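Local coordinates for protein exoenzyme S (Pseudomonas aeruginosa, PDB 1HE9) that stimulates GTP hydrolysis by host small GTPases through its GAP domain and, through another part of the toxin, ADP-ribosylates eukaryotic proteins after type III secretion, at residues A56-E61 with E124-R129; M11-L16 with L118-V123. One frame throughout, in Å; residues are numbered along the deposited sequence.

Contact 1: residues A56-E61 with E124-R129; sequences AGSQVE and ESEVSR
An ST turn in the short link between helix 43-57 and helix 61-72 is held by the carboxylate of Glu126, which reaches across from helix 101-130 in the helical GAP domain of the toxin. Both carboxylate oxygens of Glu126 take a bond from the link. Ser58 OG donates to Glu126 OE2 at 2.7 Å, and Gln59 N donates to Glu126 OE1, also at 2.7 Å and nearly straight, with an N-H...O angle of 169°. Each oxygen uses its syn lone pair, on the side facing the other oxygen, in a forked grip that should fix the carboxylate's rotation. The Glu126 chain is extended throughout, with CG anti to the backbone N (chi1 170°), which carries the charged end out to the turn. Ser58 OG works twice: besides donating to Glu126, it accepts from Val60 N at 3.0 Å and so closes the ST turn just where the chain prepares to enter helix 61-72, with Val60 at its N-cap position. Water 1 links Glu126 OE1, at 2.7 Å, to Gly57 O, at 3.1 Å, giving OE1 a second partner beside Gln59 N. At the outer margin the guanidinium of Arg129 has Val60 CG2 and Gln59 OE1 at its edge; Gln59 OE1 is 3.7 Å from Arg129 NH1, beyond normal hydrogen-bond length, and the amide and guanidinium planes are turned 68° apart. Leu9 of helix 9-17 packs on Glu126. Over the acid, the apolar branch of Val60 slides past in the opposite direction, its CG2 3.5 Å from Glu126 OE2.

Contact 2: residues M11-L16 with L118-V123; sequences MTLKGL and LLRQAV
Arg120 bends at chi3 (-93°), turning its guanidinium back toward Leu13 and Leu16 of helix 9-17, while Leu13 sets CG anti to its carbonyl carbon (chi1 -67°), which, with chi2 extended to CD1, leaves CD2 as the branch facing helix 101-130. The two helices pack antiparallel within the helical GAP domain, their short axes crossing at -157° and 10.7 Å apart, with Leu13 and Arg120 the nearest pair along the backbones. Leu13 CD2 lies over one face of the guanidinium, 4.1 Å from Arg120 NH2. The same methyl also meets Val123 CG1 at 4.0 Å, so it bridges the arginine and the valine, one helical turn apart on helix 101-130. Thr12 comes in at about a right angle to Val123, and its CG2 touches Val123 CG1 at 3.8 Å; a single valine methyl thus receives two successive residues of helix 9-17. One turn further along, Leu16 runs past Arg120 in the opposite direction. Its CB approaches Arg120 NH1 to 3.7 Å, and its CD2 rests on the arginine's aliphatic root, 4.0 Å from Arg120 CB. Leu13 O also comes within 3.8 Å of Arg120 NH1, an approach rather than a bond. Helix 43-57 closes the apolar side: Ile54 touches Thr12, Leu16 and Val123 together. The charge of Arg120 is met beyond the two segments, by Asp17 at NH1 and by Glu124 at NE, both in salt bridges. Across the interface itself Arg120 therefore offers Leu16 its hydrocarbon stem and Leu13 CD2 a guanidinium face, while the flanking acids probably balance its charge and help hold the guanidinium in place.

Both contacts draw on helix 101-130 and lie on the same side of the chain's centre, their own centres about 9 Å apart. Contact 2 is the more deeply placed, packing one helix flank against helix 9-17 through leucine, threonine and valine methyls and an arginine laid along them; three of its five touching residues are buried and none is exposed. Contact 1 sits further out, near the end of that long helix, where it joins an interhelical link by polar bonds to a carboxylate; of its six touching residues three are buried and two exposed. The two meet where Glu124 CG packs on Leu13 CD2 at 3.6 Å.

Contact 1: residues A56-E61 with E124-R129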
loop_
_atom_site.group_PDB
_atom_site.type_symbol
_atom_site.label_atom_id
_atom_site.label_comp_id
_atom_site.label_asym_id
_atom_site.label_seq_id
_atom_site.Cartn_x
_atom_site.Cartn_y
_atom_site.Cartn_z
ATOM N N ALA A 56 7.177 -6.154 1.794
ATOM C CA ALA A 56 6.244 -6.036 2.922
ATOM C C ALA A 56 4.894 -6.704 2.669
ATOM O O ALA A 56 4.349 -7.382 3.548
ATOM C CB ALA A 56 6.013 -4.555 3.256
ATOM N N GLY A 57 4.383 -6.559 1.454
ATOM C CA GLY A 57 3.054 -7.058 1.189
ATOM C C GLY A 57 2.798 -8.385 0.532
ATOM O O GLY A 57 1.625 -8.767 0.444
ATOM N N SER A 58 3.822 -9.119 0.130
ATOM C CA SER A 58 3.518 -10.361 -0.520
ATOM C C SER A 58 3.344 -11.495 0.482
ATOM O O SER A 58 3.921 -11.490 1.582
ATOM C CB SER A 58 4.603 -10.652 -1.570
ATOM O OG SER A 58 4.608 -12.008 -2.027
ATOM N N GLN A 59 2.530 -12.472 0.120
ATOM C CA GLN A 59 2.349 -13.588 1.019
ATOM C C GLN A 59 3.173 -14.779 0.510
ATOM O O GLN A 59 3.095 -15.873 1.073
ATOM C CB GLN A 59 0.868 -13.976 1.107
ATOM C CG GLN A 59 -0.062 -12.957 1.823
ATOM C CD GLN A 59 -1.523 -13.408 1.737
ATOM O OE1 GLN A 59 -2.254 -13.013 0.819
ATOM N NE2 GLN A 59 -1.931 -14.293 2.657
ATOM N N VAL A 60 3.936 -14.579 -0.563
ATOM C CA VAL A 60 4.768 -15.642 -1.102
ATOM C C VAL A 60 6.176 -15.358 -0.620
ATOM O O VAL A 60 6.792 -14.380 -1.020
ATOM C CB VAL A 60 4.707 -15.671 -2.652
ATOM C CG1 VAL A 60 5.554 -16.840 -3.190
ATOM C CG2 VAL A 60 3.216 -15.810 -3.105
ATOM N N GLU A 61 6.672 -16.198 0.272
ATOM C CA GLU A 61 8.011 -16.037 0.831
ATOM C C GLU A 61 9.159 -15.842 -0.195
ATOM O O GLU A 61 10.098 -15.117 0.034
ATOM C CB GLU A 61 8.284 -17.257 1.722
ATOM C CG GLU A 61 9.598 -17.271 2.458
ATOM C CD GLU A 61 9.826 -18.623 3.120
ATOM O OE1 GLU A 61 10.951 -18.887 3.557
ATOM O OE2 GLU A 61 8.888 -19.445 3.199
ATOM N N GLU A 124 2.383 -10.759 -10.318
ATOM C CA GLU A 124 1.179 -10.599 -11.078
ATOM C C GLU A 124 0.222 -11.711 -10.767
ATOM O O GLU A 124 -0.955 -11.448 -10.550
ATOM C CB GLU A 124 1.472 -10.559 -12.566
ATOM C CG GLU A 124 1.977 -9.193 -13.083
ATOM C CD GLU A 124 2.066 -9.212 -14.594
ATOM O OE1 GLU A 124 1.610 -10.213 -15.147
ATOM O OE2 GLU A 124 2.574 -8.288 -15.247
ATOM N N SER A 125 0.701 -12.939 -10.680
ATOM C CA SER A 125 -0.261 -13.949 -10.459
ATOM C C SER A 125 -0.758 -14.007 -9.039
ATOM O O SER A 125 -1.821 -14.559 -8.828
ATOM C CB SER A 125 0.233 -15.289 -11.003
ATOM O OG SER A 125 1.221 -15.889 -10.196
ATOM N N GLU A 126 -0.017 -13.472 -8.069
ATOM C CA GLU A 126 -0.525 -13.399 -6.695
ATOM C C GLU A 126 -1.587 -12.283 -6.711
ATOM O O GLU A 126 -2.636 -12.398 -6.143
ATOM C CB GLU A 126 0.582 -13.000 -5.713
ATOM C CG GLU A 126 0.106 -12.662 -4.288
ATOM C CD GLU A 126 1.262 -12.476 -3.262
ATOM O OE1 GLU A 126 0.978 -12.407 -2.038
ATOM O OE2 GLU A 126 2.449 -12.391 -3.671
ATOM N N VAL A 127 -1.312 -11.160 -7.335
ATOM C CA VAL A 127 -2.343 -10.133 -7.367
ATOM C C VAL A 127 -3.626 -10.664 -8.044
ATOM O O VAL A 127 -4.747 -10.374 -7.638
ATOM C CB VAL A 127 -1.877 -8.942 -8.167
ATOM C CG1 VAL A 127 -3.041 -8.108 -8.563
ATOM C CG2 VAL A 127 -0.914 -8.144 -7.354
ATOM N N SER A 128 -3.487 -11.463 -9.081
ATOM C CA SER A 128 -4.703 -11.896 -9.685
ATOM C C SER A 128 -5.359 -13.013 -8.851
ATOM O O SER A 128 -6.565 -13.126 -8.860
ATOM C CB SER A 128 -4.468 -12.239 -11.178
ATOM O OG SER A 128 -3.997 -13.541 -11.304
ATOM N N ARG A 129 -4.591 -13.796 -8.092
ATOM C CA ARG A 129 -5.146 -14.876 -7.251
ATOM C C ARG A 129 -5.913 -14.226 -6.080
ATOM O O ARG A 129 -7.044 -14.599 -5.759
ATOM C CB ARG A 129 -3.988 -15.724 -6.690
ATOM C CG ARG A 129 -4.282 -17.063 -5.985
ATOM C CD ARG A 129 -3.109 -17.447 -4.983
ATOM N NE ARG A 129 -3.252 -16.741 -3.682
ATOM C CZ ARG A 129 -2.272 -16.302 -2.864
ATOM N NH1 ARG A 129 -2.600 -15.667 -1.723
ATOM N NH2 ARG A 129 -0.975 -16.480 -3.155
HETATM O O HOH W 1 -0.544 -10.645 -0.709
#

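Contact 2: residues M11-L16 with L118-V123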
loop_
_atom_site.group_PDB
_atom_site.type_symbol
_atom_site.label_atom_id
_atom_site.label_comp_id
_atom_site.label_asym_id
_atom_site.label_seq_id
_atom_site.Cartn_x
_atom_site.Cartn_y
_atom_site.Cartn_z
HETATM N N MSE A 11 -0.420 -2.029 -6.420
HETATM C CA MSE A 11 0.295 -0.780 -6.759
HETATM C C MSE A 11 1.790 -0.997 -7.174
HETATM O O MSE A 11 2.429 -0.172 -7.852
HETATM C CB MSE A 11 0.278 0.145 -5.527
HETATM C CG MSE A 11 -1.083 0.691 -5.012
HETATM SE SE MSE A 11 -1.775 1.755 -6.390
HETATM C CE MSE A 11 -0.358 3.026 -6.645
ATOM N N THR A 12 2.322 -2.105 -6.689
ATOM C CA THR A 12 3.678 -2.584 -6.872
ATOM C C THR A 12 3.991 -2.749 -8.337
ATOM O O THR A 12 5.057 -2.355 -8.783
ATOM C CB THR A 12 3.730 -3.867 -5.985
ATOM O OG1 THR A 12 4.403 -3.562 -4.767
ATOM C CG2 THR A 12 4.179 -4.996 -6.621
ATOM N N LEU A 13 3.015 -3.250 -9.082
ATOM C CA LEU A 13 3.177 -3.502 -10.496
ATOM C C LEU A 13 3.374 -2.245 -11.280
ATOM O O LEU A 13 4.147 -2.233 -12.239
ATOM C CB LEU A 13 1.968 -4.235 -11.042
ATOM C CG LEU A 13 1.797 -5.661 -10.518
ATOM C CD1 LEU A 13 0.588 -6.261 -11.163
ATOM C CD2 LEU A 13 3.022 -6.533 -10.842
ATOM N N LYS A 14 2.709 -1.175 -10.862
ATOM C CA LYS A 14 2.815 0.081 -11.595
ATOM C C LYS A 14 4.198 0.702 -11.320
ATOM O O LYS A 14 4.793 1.376 -12.187
ATOM C CB LYS A 14 1.592 0.979 -11.256
ATOM C CG LYS A 14 0.222 0.230 -11.581
ATOM C CD LYS A 14 -1.087 1.100 -11.519
ATOM C CE LYS A 14 -1.630 1.524 -10.070
ATOM N NZ LYS A 14 -2.846 2.479 -10.072
ATOM N N GLY A 15 4.738 0.418 -10.132
ATOM C CA GLY A 15 6.083 0.886 -9.797
ATOM C C GLY A 15 7.130 0.206 -10.677
ATOM O O GLY A 15 8.011 0.859 -11.249
ATOM N N LEU A 16 7.017 -1.112 -10.779
ATOM C CA LEU A 16 7.888 -1.904 -11.615
ATOM C C LEU A 16 7.744 -1.275 -13.045
ATOM O O LEU A 16 8.731 -0.914 -13.704
ATOM C CB LEU A 16 7.410 -3.361 -11.517
ATOM C CG LEU A 16 8.228 -4.273 -10.585
ATOM C CD1 LEU A 16 9.015 -3.543 -9.513
ATOM C CD2 LEU A 16 7.358 -5.262 -10.037
ATOM N N LEU A 118 11.319 -11.566 -13.567
ATOM C CA LEU A 118 10.789 -12.827 -13.077
ATOM C C LEU A 118 9.909 -12.533 -11.891
ATOM O O LEU A 118 8.805 -13.045 -11.802
ATOM C CB LEU A 118 11.884 -13.752 -12.618
ATOM C CG LEU A 118 12.676 -14.304 -13.794
ATOM C CD1 LEU A 118 13.939 -14.984 -13.254
ATOM C CD2 LEU A 118 11.777 -15.248 -14.626
ATOM N N LEU A 119 10.428 -11.736 -10.967
ATOM C CA LEU A 119 9.688 -11.328 -9.792
ATOM C C LEU A 119 8.272 -10.896 -10.193
ATOM O O LEU A 119 7.287 -11.361 -9.593
ATOM C CB LEU A 119 10.355 -10.128 -9.143
ATOM C CG LEU A 119 10.430 -10.174 -7.629
ATOM C CD1 LEU A 119 10.393 -8.749 -7.153
ATOM C CD2 LEU A 119 9.355 -11.068 -7.014
ATOM N N ARG A 120 8.177 -10.015 -11.196
ATOM C CA ARG A 120 6.884 -9.532 -11.585
ATOM C C ARG A 120 5.937 -10.585 -12.086
ATOM O O ARG A 120 4.736 -10.402 -11.951
ATOM C CB ARG A 120 6.973 -8.362 -12.547
ATOM C CG ARG A 120 6.665 -8.676 -13.933
ATOM C CD ARG A 120 6.628 -7.386 -14.690
ATOM N NE ARG A 120 5.266 -6.888 -14.714
ATOM C CZ ARG A 120 4.925 -5.612 -14.663
ATOM N NH1 ARG A 120 5.863 -4.679 -14.583
ATOM N NH2 ARG A 120 3.635 -5.287 -14.686
ATOM N N GLN A 121 6.419 -11.689 -12.644
ATOM C CA GLN A 121 5.457 -12.713 -13.025
ATOM C C GLN A 121 4.797 -13.287 -11.783
ATOM O O GLN A 121 3.584 -13.485 -11.744
ATOM C CB GLN A 121 6.128 -13.836 -13.774
ATOM C CG GLN A 121 6.745 -13.290 -15.025
ATOM C CD GLN A 121 7.386 -14.350 -15.920
ATOM O OE1 GLN A 121 8.253 -14.046 -16.735
ATOM N NE2 GLN A 121 6.948 -15.592 -15.785
ATOM N N ALA A 122 5.595 -13.579 -10.765
ATOM C CA ALA A 122 5.028 -14.128 -9.540
ATOM C C ALA A 122 4.071 -13.133 -8.899
ATOM O O ALA A 122 2.999 -13.478 -8.421
ATOM C CB ALA A 122 6.129 -14.459 -8.546
ATOM N N VAL A 123 4.452 -11.876 -8.872
ATOM C CA VAL A 123 3.581 -10.941 -8.220
ATOM C C VAL A 123 2.289 -10.785 -9.004
ATOM O O VAL A 123 1.219 -10.694 -8.444
ATOM C CB VAL A 123 4.301 -9.581 -8.029
ATOM C CG1 VAL A 123 3.339 -8.581 -7.473
ATOM C CG2 VAL A 123 5.525 -9.774 -7.131
#